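Local coordinates for protein inosine-uridine nucleoside N-ribohydrolase (Xanthomonas oryzae pv. oryzae, PDB 4KL0) that probably hydrolyses the N-glycosidic bond of nucleosides and binds a calcium ion, at residues A13-E18 / P358-L363; K50-D55 / A324-T329; K262-G267 / P274-A279. All blocks are in the same frame, centred on the assembly; numbering follows the deposited sequence.

Three contacts in one alpha/beta chain illustrate how its helices pack at different distances from the metal site. Contact 1 joins the first and last helices, and contact 2 lies beside it, their centres 13 Å apart; Leu16 CD1 of the former packs on Asp55 OD2 of the latter at 3.7 Å. Contact 2 comes nearest the calcium ion, which is held by Asp35, Asp42, Ile151 and Asp318: the side chains of Leu326 and Ile151 are about 11 Å apart. Its two segments include the C-terminal ends of the helices that carry Asp42 and Asp318. Contact 3 belongs to a peripheral region, its centre 33 Å from that of contact 1 and 36 Å from that of contact 2.

Contact 1. Residues A13-E18 / P358-L363; sequences AAVLRE and PEKARL
Val15 packs against Lys360 and Leu363 where two helices cross almost at right angles, a joint between the first and last helices of this Rossmann-like alpha/beta fold. The segments 13-18 and 358-363 run at 97° to each other, with their axes 10.2 Å apart at closest approach, so side chains rather than backbones do most of the touching.

The tight part is built on Val15. Its CG1 sits between the backbone N and the carbonyl carbon (chi1 77°), usually an unfavourable place in a helix; this turns the two methyls onto different partners. CG2 lies against the aliphatic part of Lys360, 3.8 Å from CD, while CG1 faces the end of the segment, 4.0 Å from Leu363 O. The Leu363 side chain adds a looser apolar touch, its CG being 4.4 Å from Val15 CG1. Further along helix 358-372, Leu364 and Ala367 also pack on Val15, and its side chain is buried.

Toward solvent the contact changes character. Glu18 and Lys360 are both partly exposed, and they meet across a salt bridge with their chains at about a right angle. Glu18 reaches out extended beyond CG, whereas Lys360 is bent at its second and third torsions: its methylenes first pass Val15, and then its ammonium group turns to the acid. Leu332 and Leu333 of helix 327-333 touch Glu18 and Lys360 respectively, giving the ion pair an apolar neighbour. The lysine thus serves both halves of the contact, greasy along its shaft and charged at its end. Lys360 NZ meets Glu18 OE2 on the syn side at 3.1 Å, 19° out of the carboxylate plane, and reaches Glu18 OE1 more weakly at 3.3 Å.

Contact 2. Residues K50-D55 / A324-T329; sequences KQLQAD and AALPGT
Neither ring nor planar group enters the meeting of Leu52 with Leu326 and Thr329; the flat groups lie to one side, on helix 41-54 and just after it. There the amide of Gln51 gives an N-H to the carboxylate of Asp55, NE2 to OD2 at 3.0 Å. The amide nitrogen comes from above the carboxylate plane, 44° out of it, and the acceptor is itself tilted from the amide plane by 21°. Arg20 of helix 10-20 forms a salt bridge with the other oxygen, OD1, so the buried carboxylate has a partner at each oxygen.

The contact itself is apolar. Leu52 divides its methyls between two partners: CD1 meets Leu326 CD1 at 3.7 Å, and CD2 meets Thr329 CG2 at 4.0 Å. In Thr329, CG2 stands anti to the carbonyl carbon, which points the methyl at the leucine while OG1 turns back along the chain and is hydrogen-bonded to Leu323 O. All three side chains are buried, and Leu19 and Leu58 extend the apolar cluster toward helix 10-20 and strand 58-65.

Leu326 is the N-cap residue of helix 327-333, directly after helix 317-325. This is helix packing beside the central sheet of a Rossmann-like alpha/beta fold, as in nucleoside hydrolases.

Contact 3. Residues K262-G267 / P274-A279; sequences KGLWEG and PGLDTA
Leu264 and Leu276 meet methyl to methyl in a small apolar touch, CD1 to CD1 at 4.1 Å, between side chains that cross at about a right angle. Their first torsions differ. In Leu264 CG stands opposite the backbone N (chi1 172°), and although its CB points past the other segment and not at it, this torsion carries the branched end over to it. Leu276 instead has CG opposite its carbonyl carbon (chi1 -53°), on a residue whose CB already points across.

Trp265 makes the second touch in the same fashion as Leu264. Its CG too is opposite the backbone N, and the long indole spans the gap that the backbone leaves, for the CA atoms of Trp265 and Thr278 are 7.9 Å apart. The far corner of the six-membered ring, CH2, lies 4.2 Å from Thr278 CG2, with the two side chains oblique to each other. Other groups fix the ring more firmly than this methyl does: NE1 is hydrogen-bonded to Leu302 O, Phe281 packs with the indole edge-to-face, and Phe304 and Ile307 touch it. The ring is therefore buried, while Thr278 lies at the exposed margin.

Between the two touching residues of 274-279 stands Asp277, whose OD1 accepts a hydrogen bond from Trp280 N. That is a classic N-cap: the aspartate starts helix 278-285 just where the chain, having left helix 248-269, comes back past it. The result is a loop that joins helix 248-269 to helix 278-285 and packs back on the first, with the second helix capped at its start, away from the calcium site.

Contact 1. Residues A13-E18 / P358-L363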
loop_
_atom_site.group_PDB
_atom_site.type_symbol
_atom_site.label_atom_id
_atom_site.label_comp_id
_atom_site.label_asym_id
_atom_site.label_seq_id
_atom_site.Cartn_x
_atom_site.Cartn_y
_atom_site.Cartn_z
ATOM N N ALA A 13 16.047 16.600 -3.403
ATOM C CA ALA A 13 16.247 17.288 -2.137
ATOM C C ALA A 13 15.258 18.458 -2.068
ATOM O O ALA A 13 14.657 18.704 -1.022
ATOM C CB ALA A 13 17.704 17.753 -1.983
ATOM N N ALA A 14 15.047 19.160 -3.189
ATOM C CA ALA A 14 14.065 20.257 -3.219
ATOM C C ALA A 14 12.615 19.860 -2.989
ATOM O O ALA A 14 11.821 20.595 -2.378
ATOM C CB ALA A 14 14.171 21.037 -4.546
ATOM N N VAL A 15 12.223 18.692 -3.490
ATOM C CA VAL A 15 10.840 18.328 -3.309
ATOM C C VAL A 15 10.588 17.913 -1.849
ATOM O O VAL A 15 9.528 18.138 -1.331
ATOM C CB VAL A 15 10.346 17.231 -4.292
ATOM C CG1 VAL A 15 10.833 15.906 -3.882
ATOM C CG2 VAL A 15 8.846 17.196 -4.317
ATOM N N LEU A 16 11.615 17.380 -1.196
ATOM C CA LEU A 16 11.472 16.963 0.184
ATOM C C LEU A 16 11.496 18.192 1.108
ATOM O O LEU A 16 10.724 18.271 2.067
ATOM C CB LEU A 16 12.538 15.932 0.553
ATOM C CG LEU A 16 12.481 15.517 2.012
ATOM C CD1 LEU A 16 11.172 14.776 2.329
ATOM C CD2 LEU A 16 13.704 14.608 2.266
ATOM N N ARG A 17 12.328 19.172 0.788
ATOM C CA ARG A 17 12.257 20.463 1.495
ATOM C C ARG A 17 10.860 21.086 1.401
ATOM O O ARG A 17 10.284 21.587 2.394
ATOM C CB ARG A 17 13.272 21.416 0.866
ATOM C CG ARG A 17 13.457 22.745 1.572
ATOM C CD ARG A 17 14.647 23.463 0.934
ATOM N NE ARG A 17 15.878 22.685 1.076
ATOM C CZ ARG A 17 16.593 22.184 0.062
ATOM N NH1 ARG A 17 16.240 22.411 -1.213
ATOM N NH2 ARG A 17 17.675 21.459 0.321
ATOM N N GLU A 18 10.291 21.059 0.205
ATOM C CA GLU A 18 8.955 21.583 -0.010
ATOM C C GLU A 18 7.879 20.846 0.787
ATOM O O GLU A 18 6.968 21.449 1.368
ATOM C CB GLU A 18 8.615 21.580 -1.513
ATOM C CG GLU A 18 7.196 22.088 -1.796
ATOM C CD GLU A 18 6.750 21.912 -3.265
ATOM O OE1 GLU A 18 7.525 21.332 -4.090
ATOM O OE2 GLU A 18 5.618 22.377 -3.583
ATOM N N PRO A 358 1.903 14.465 -11.450
ATOM C CA PRO A 358 2.542 13.151 -11.497
ATOM C C PRO A 358 4.060 13.156 -11.507
ATOM O O PRO A 358 4.638 12.201 -10.964
ATOM C CB PRO A 358 1.978 12.523 -12.783
ATOM C CG PRO A 358 1.598 13.670 -13.609
ATOM C CD PRO A 358 1.228 14.795 -12.721
ATOM N N GLU A 359 4.725 14.149 -12.114
ATOM C CA GLU A 359 6.204 14.093 -12.105
ATOM C C GLU A 359 6.697 14.435 -10.703
ATOM O O GLU A 359 7.699 13.888 -10.240
ATOM C CB GLU A 359 6.878 14.967 -13.188
ATOM C CG GLU A 359 8.437 14.972 -13.143
ATOM C CD GLU A 359 9.129 13.569 -13.132
ATOM O OE1 GLU A 359 10.086 13.405 -12.326
ATOM O OE2 GLU A 359 8.761 12.652 -13.934
ATOM N N LYS A 360 5.956 15.298 -10.009
ATOM C CA LYS A 360 6.282 15.577 -8.621
ATOM C C LYS A 360 6.008 14.351 -7.712
ATOM O O LYS A 360 6.765 14.090 -6.798
ATOM C CB LYS A 360 5.530 16.801 -8.102
ATOM C CG LYS A 360 5.858 17.138 -6.633
ATOM C CD LYS A 360 6.024 18.596 -6.407
ATOM C CE LYS A 360 4.734 19.337 -6.328
ATOM N NZ LYS A 360 5.045 20.810 -6.240
ATOM N N ALA A 361 4.911 13.651 -7.961
ATOM C CA ALA A 361 4.661 12.394 -7.238
ATOM C C ALA A 361 5.803 11.405 -7.440
ATOM O O ALA A 361 6.277 10.753 -6.478
ATOM C CB ALA A 361 3.306 11.787 -7.666
ATOM N N ARG A 362 6.260 11.243 -8.686
ATOM C CA ARG A 362 7.414 10.376 -8.956
ATOM C C ARG A 362 8.663 10.804 -8.172
ATOM O O ARG A 362 9.354 9.970 -7.571
ATOM C CB ARG A 362 7.773 10.395 -10.446
ATOM C CG ARG A 362 6.798 9.680 -11.374
ATOM C CD ARG A 362 7.413 9.616 -12.805
ATOM N NE ARG A 362 6.392 9.181 -13.762
ATOM C CZ ARG A 362 5.651 10.000 -14.505
ATOM N NH1 ARG A 362 5.827 11.329 -14.431
ATOM N NH2 ARG A 362 4.740 9.488 -15.339
ATOM N N LEU A 363 8.948 12.117 -8.178
ATOM C CA LEU A 363 10.151 12.658 -7.563
ATOM C C LEU A 363 10.060 12.555 -6.023
ATOM O O LEU A 363 11.006 12.151 -5.336
ATOM C CB LEU A 363 10.305 14.128 -7.999
ATOM C CG LEU A 363 11.677 14.755 -8.018
ATOM C CD1 LEU A 363 12.599 13.961 -8.924
ATOM C CD2 LEU A 363 11.498 16.173 -8.545
#

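Contact 2. Residues K50-D55 / A324-T329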
loop_
_atom_site.group_PDB
_atom_site.type_symbol
_atom_site.label_atom_id
_atom_site.label_comp_id
_atom_site.label_asym_id
_atom_site.label_seq_id
_atom_site.Cartn_x
_atom_site.Cartn_y
_atom_site.Cartn_z
ATOM N N LYS A 50 8.615 5.096 6.623
ATOM C CA LYS A 50 9.733 5.387 7.531
ATOM C C LYS A 50 10.153 6.836 7.450
ATOM O O LYS A 50 10.332 7.470 8.503
ATOM C CB LYS A 50 10.939 4.492 7.231
ATOM C CG LYS A 50 12.246 4.972 7.799
ATOM C CD LYS A 50 12.207 5.042 9.313
ATOM C CE LYS A 50 13.560 5.630 9.776
ATOM N NZ LYS A 50 14.717 5.023 8.996
ATOM N N GLN A 51 10.267 7.383 6.235
ATOM C CA GLN A 51 10.694 8.763 6.099
ATOM C C GLN A 51 9.586 9.703 6.554
ATOM O O GLN A 51 9.841 10.744 7.170
ATOM C CB GLN A 51 11.095 9.094 4.659
ATOM C CG GLN A 51 11.664 10.500 4.545
ATOM C CD GLN A 51 12.926 10.712 5.322
ATOM O OE1 GLN A 51 13.686 9.766 5.648
ATOM N NE2 GLN A 51 13.168 11.975 5.636
ATOM N N LEU A 52 8.338 9.372 6.236
ATOM C CA LEU A 52 7.253 10.214 6.684
ATOM C C LEU A 52 7.169 10.239 8.205
ATOM O O LEU A 52 6.787 11.263 8.773
ATOM C CB LEU A 52 5.931 9.784 6.032
ATOM C CG LEU A 52 5.925 10.083 4.545
ATOM C CD1 LEU A 52 4.834 9.190 3.893
ATOM C CD2 LEU A 52 5.689 11.593 4.198
ATOM N N GLN A 53 7.487 9.129 8.868
ATOM C CA GLN A 53 7.524 9.106 10.331
ATOM C C GLN A 53 8.709 9.917 10.824
ATOM O O GLN A 53 8.563 10.747 11.753
ATOM C CB GLN A 53 7.641 7.658 10.836
ATOM C CG GLN A 53 7.602 7.554 12.345
ATOM C CD GLN A 53 7.076 6.240 12.832
ATOM O OE1 GLN A 53 6.194 5.621 12.178
ATOM N NE2 GLN A 53 7.637 5.742 13.956
ATOM N N ALA A 54 9.880 9.688 10.251
ATOM C CA ALA A 54 11.059 10.466 10.666
ATOM C C ALA A 54 10.807 11.965 10.546
ATOM O O ALA A 54 11.306 12.759 11.367
ATOM C CB ALA A 54 12.297 10.074 9.830
ATOM N N ASP A 55 10.030 12.376 9.558
ATOM C CA ASP A 55 9.709 13.797 9.368
ATOM C C ASP A 55 8.443 14.321 10.076
ATOM O O ASP A 55 8.092 15.500 9.896
ATOM C CB ASP A 55 9.668 14.171 7.876
ATOM C CG ASP A 55 11.045 14.121 7.220
ATOM O OD1 ASP A 55 12.073 14.120 7.987
ATOM O OD2 ASP A 55 11.121 14.081 5.957
ATOM N N ALA A 324 -1.859 9.676 -0.525
ATOM C CA ALA A 324 -3.216 10.240 -0.567
ATOM C C ALA A 324 -3.899 10.343 0.795
ATOM O O ALA A 324 -4.883 11.102 0.937
ATOM C CB ALA A 324 -4.089 9.426 -1.599
ATOM N N ALA A 325 -3.405 9.594 1.806
ATOM C CA ALA A 325 -3.997 9.495 3.117
ATOM C C ALA A 325 -3.571 10.600 4.058
ATOM O O ALA A 325 -4.218 10.780 5.104
ATOM C CB ALA A 325 -3.598 8.131 3.767
ATOM N N LEU A 326 -2.447 11.249 3.748
ATOM C CA LEU A 326 -1.901 12.311 4.627
ATOM C C LEU A 326 -2.178 13.667 3.968
ATOM O O LEU A 326 -1.863 13.867 2.786
ATOM C CB LEU A 326 -0.382 12.140 4.783
ATOM C CG LEU A 326 0.139 10.764 5.210
ATOM C CD1 LEU A 326 1.668 10.654 5.118
ATOM C CD2 LEU A 326 -0.320 10.360 6.610
ATOM N N PRO A 327 -2.733 14.631 4.744
ATOM C CA PRO A 327 -3.073 15.910 4.097
ATOM C C PRO A 327 -1.874 16.636 3.522
ATOM O O PRO A 327 -1.952 17.236 2.451
ATOM C CB PRO A 327 -3.699 16.712 5.231
ATOM C CG PRO A 327 -4.207 15.690 6.174
ATOM C CD PRO A 327 -3.192 14.567 6.133
ATOM N N GLY A 328 -0.737 16.563 4.196
ATOM C CA GLY A 328 0.436 17.294 3.709
ATOM C C GLY A 328 0.902 16.828 2.340
ATOM O O GLY A 328 1.227 17.619 1.432
ATOM N N THR A 329 0.938 15.517 2.168
ATOM C CA THR A 329 1.353 15.000 0.882
ATOM C C THR A 329 0.205 15.091 -0.144
ATOM O O THR A 329 0.466 15.383 -1.312
ATOM C CB THR A 329 1.821 13.535 1.049
ATOM O OG1 THR A 329 0.881 12.851 1.859
ATOM C CG2 THR A 329 3.251 13.478 1.711
#

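Contact 3. Residues K262-G267 / P274-A279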
loop_
_atom_site.group_PDB
_atom_site.type_symbol
_atom_site.label_atom_id
_atom_site.label_comp_id
_atom_site.label_asym_id
_atom_site.label_seq_id
_atom_site.Cartn_x
_atom_site.Cartn_y
_atom_site.Cartn_z
ATOM N N LYS A 262 10.865 -10.195 -14.857
ATOM C CA LYS A 262 11.598 -11.214 -15.628
ATOM C C LYS A 262 10.686 -12.413 -15.840
ATOM O O LYS A 262 10.536 -12.919 -16.968
ATOM C CB LYS A 262 12.851 -11.635 -14.860
ATOM C CG LYS A 262 13.651 -12.803 -15.473
ATOM C CD LYS A 262 14.980 -13.013 -14.686
ATOM C CE LYS A 262 15.815 -14.135 -15.334
ATOM N NZ LYS A 262 16.568 -15.021 -14.360
ATOM N N GLY A 263 10.046 -12.853 -14.761
ATOM C CA GLY A 263 9.150 -14.003 -14.857
ATOM C C GLY A 263 7.988 -13.718 -15.802
ATOM O O GLY A 263 7.552 -14.596 -16.578
ATOM N N LEU A 264 7.461 -12.501 -15.779
ATOM C CA LEU A 264 6.334 -12.150 -16.662
ATOM C C LEU A 264 6.774 -12.109 -18.157
ATOM O O LEU A 264 6.146 -12.669 -19.082
ATOM C CB LEU A 264 5.697 -10.836 -16.141
ATOM C CG LEU A 264 4.633 -10.130 -16.969
ATOM C CD1 LEU A 264 3.426 -11.101 -17.109
ATOM C CD2 LEU A 264 4.187 -8.786 -16.384
ATOM N N TRP A 265 7.934 -11.514 -18.375
ATOM C CA TRP A 265 8.529 -11.485 -19.712
ATOM C C TRP A 265 8.783 -12.882 -20.297
ATOM O O TRP A 265 8.378 -13.163 -21.436
ATOM C CB TRP A 265 9.869 -10.739 -19.616
ATOM C CG TRP A 265 10.601 -10.858 -20.898
ATOM C CD1 TRP A 265 11.683 -11.637 -21.144
ATOM C CD2 TRP A 265 10.242 -10.254 -22.130
ATOM N NE1 TRP A 265 12.038 -11.545 -22.461
ATOM C CE2 TRP A 265 11.192 -10.684 -23.095
ATOM C CE3 TRP A 265 9.246 -9.363 -22.519
ATOM C CZ2 TRP A 265 11.154 -10.269 -24.409
ATOM C CZ3 TRP A 265 9.197 -8.942 -23.840
ATOM C CH2 TRP A 265 10.157 -9.407 -24.787
ATOM N N GLU A 266 9.390 -13.768 -19.506
ATOM C CA GLU A 266 9.766 -15.121 -19.977
ATOM C C GLU A 266 8.504 -15.914 -20.276
ATOM O O GLU A 266 8.444 -16.678 -21.260
ATOM C CB GLU A 266 10.643 -15.831 -18.943
ATOM C CG GLU A 266 12.025 -15.139 -18.852
ATOM C CD GLU A 266 13.006 -15.743 -17.855
ATOM O OE1 GLU A 266 12.621 -16.573 -16.978
ATOM O OE2 GLU A 266 14.201 -15.364 -17.971
ATOM N N GLY A 267 7.474 -15.668 -19.472
ATOM C CA GLY A 267 6.231 -16.446 -19.549
ATOM C C GLY A 267 5.514 -16.090 -20.832
ATOM O O GLY A 267 4.996 -16.972 -21.537
ATOM N N PRO A 274 -2.008 -17.055 -20.730
ATOM C CA PRO A 274 -3.025 -16.830 -21.747
ATOM C C PRO A 274 -3.550 -15.405 -21.807
ATOM O O PRO A 274 -3.849 -14.766 -20.789
ATOM C CB PRO A 274 -4.167 -17.803 -21.351
ATOM C CG PRO A 274 -3.523 -18.833 -20.510
ATOM C CD PRO A 274 -2.293 -18.198 -19.847
ATOM N N GLY A 275 -3.639 -14.899 -23.025
ATOM C CA GLY A 275 -4.217 -13.593 -23.269
ATOM C C GLY A 275 -3.148 -12.490 -23.362
ATOM O O GLY A 275 -3.438 -11.384 -23.806
ATOM N N LEU A 276 -1.922 -12.766 -22.918
ATOM C CA LEU A 276 -0.902 -11.695 -22.934
ATOM C C LEU A 276 0.094 -11.963 -24.037
ATOM O O LEU A 276 0.331 -13.113 -24.391
ATOM C CB LEU A 276 -0.152 -11.582 -21.588
ATOM C CG LEU A 276 -1.034 -11.437 -20.344
ATOM C CD1 LEU A 276 -0.148 -11.106 -19.124
ATOM C CD2 LEU A 276 -2.071 -10.375 -20.542
ATOM N N ASP A 277 0.641 -10.909 -24.620
ATOM C CA ASP A 277 1.645 -11.113 -25.657
ATOM C C ASP A 277 2.724 -10.038 -25.599
ATOM O O ASP A 277 2.640 -9.125 -24.777
ATOM C CB ASP A 277 1.009 -11.163 -27.045
ATOM C CG ASP A 277 0.114 -9.972 -27.327
ATOM O OD1 ASP A 277 0.322 -8.884 -26.743
ATOM O OD2 ASP A 277 -0.840 -10.113 -28.135
ATOM N N THR A 278 3.731 -10.165 -26.453
ATOM C CA THR A 278 4.875 -9.241 -26.404
ATOM C C THR A 278 4.401 -7.803 -26.568
ATOM O O THR A 278 4.949 -6.871 -25.934
ATOM C CB THR A 278 5.922 -9.601 -27.467
ATOM O OG1 THR A 278 6.470 -10.904 -27.204
ATOM C CG2 THR A 278 7.058 -8.547 -27.471
ATOM N N ALA A 279 3.386 -7.609 -27.406
ATOM C CA ALA A 279 2.778 -6.302 -27.625
ATOM C C ALA A 279 2.125 -5.746 -26.372
ATOM O O ALA A 279 2.133 -4.523 -26.122
ATOM C CB ALA A 279 1.738 -6.391 -28.727
#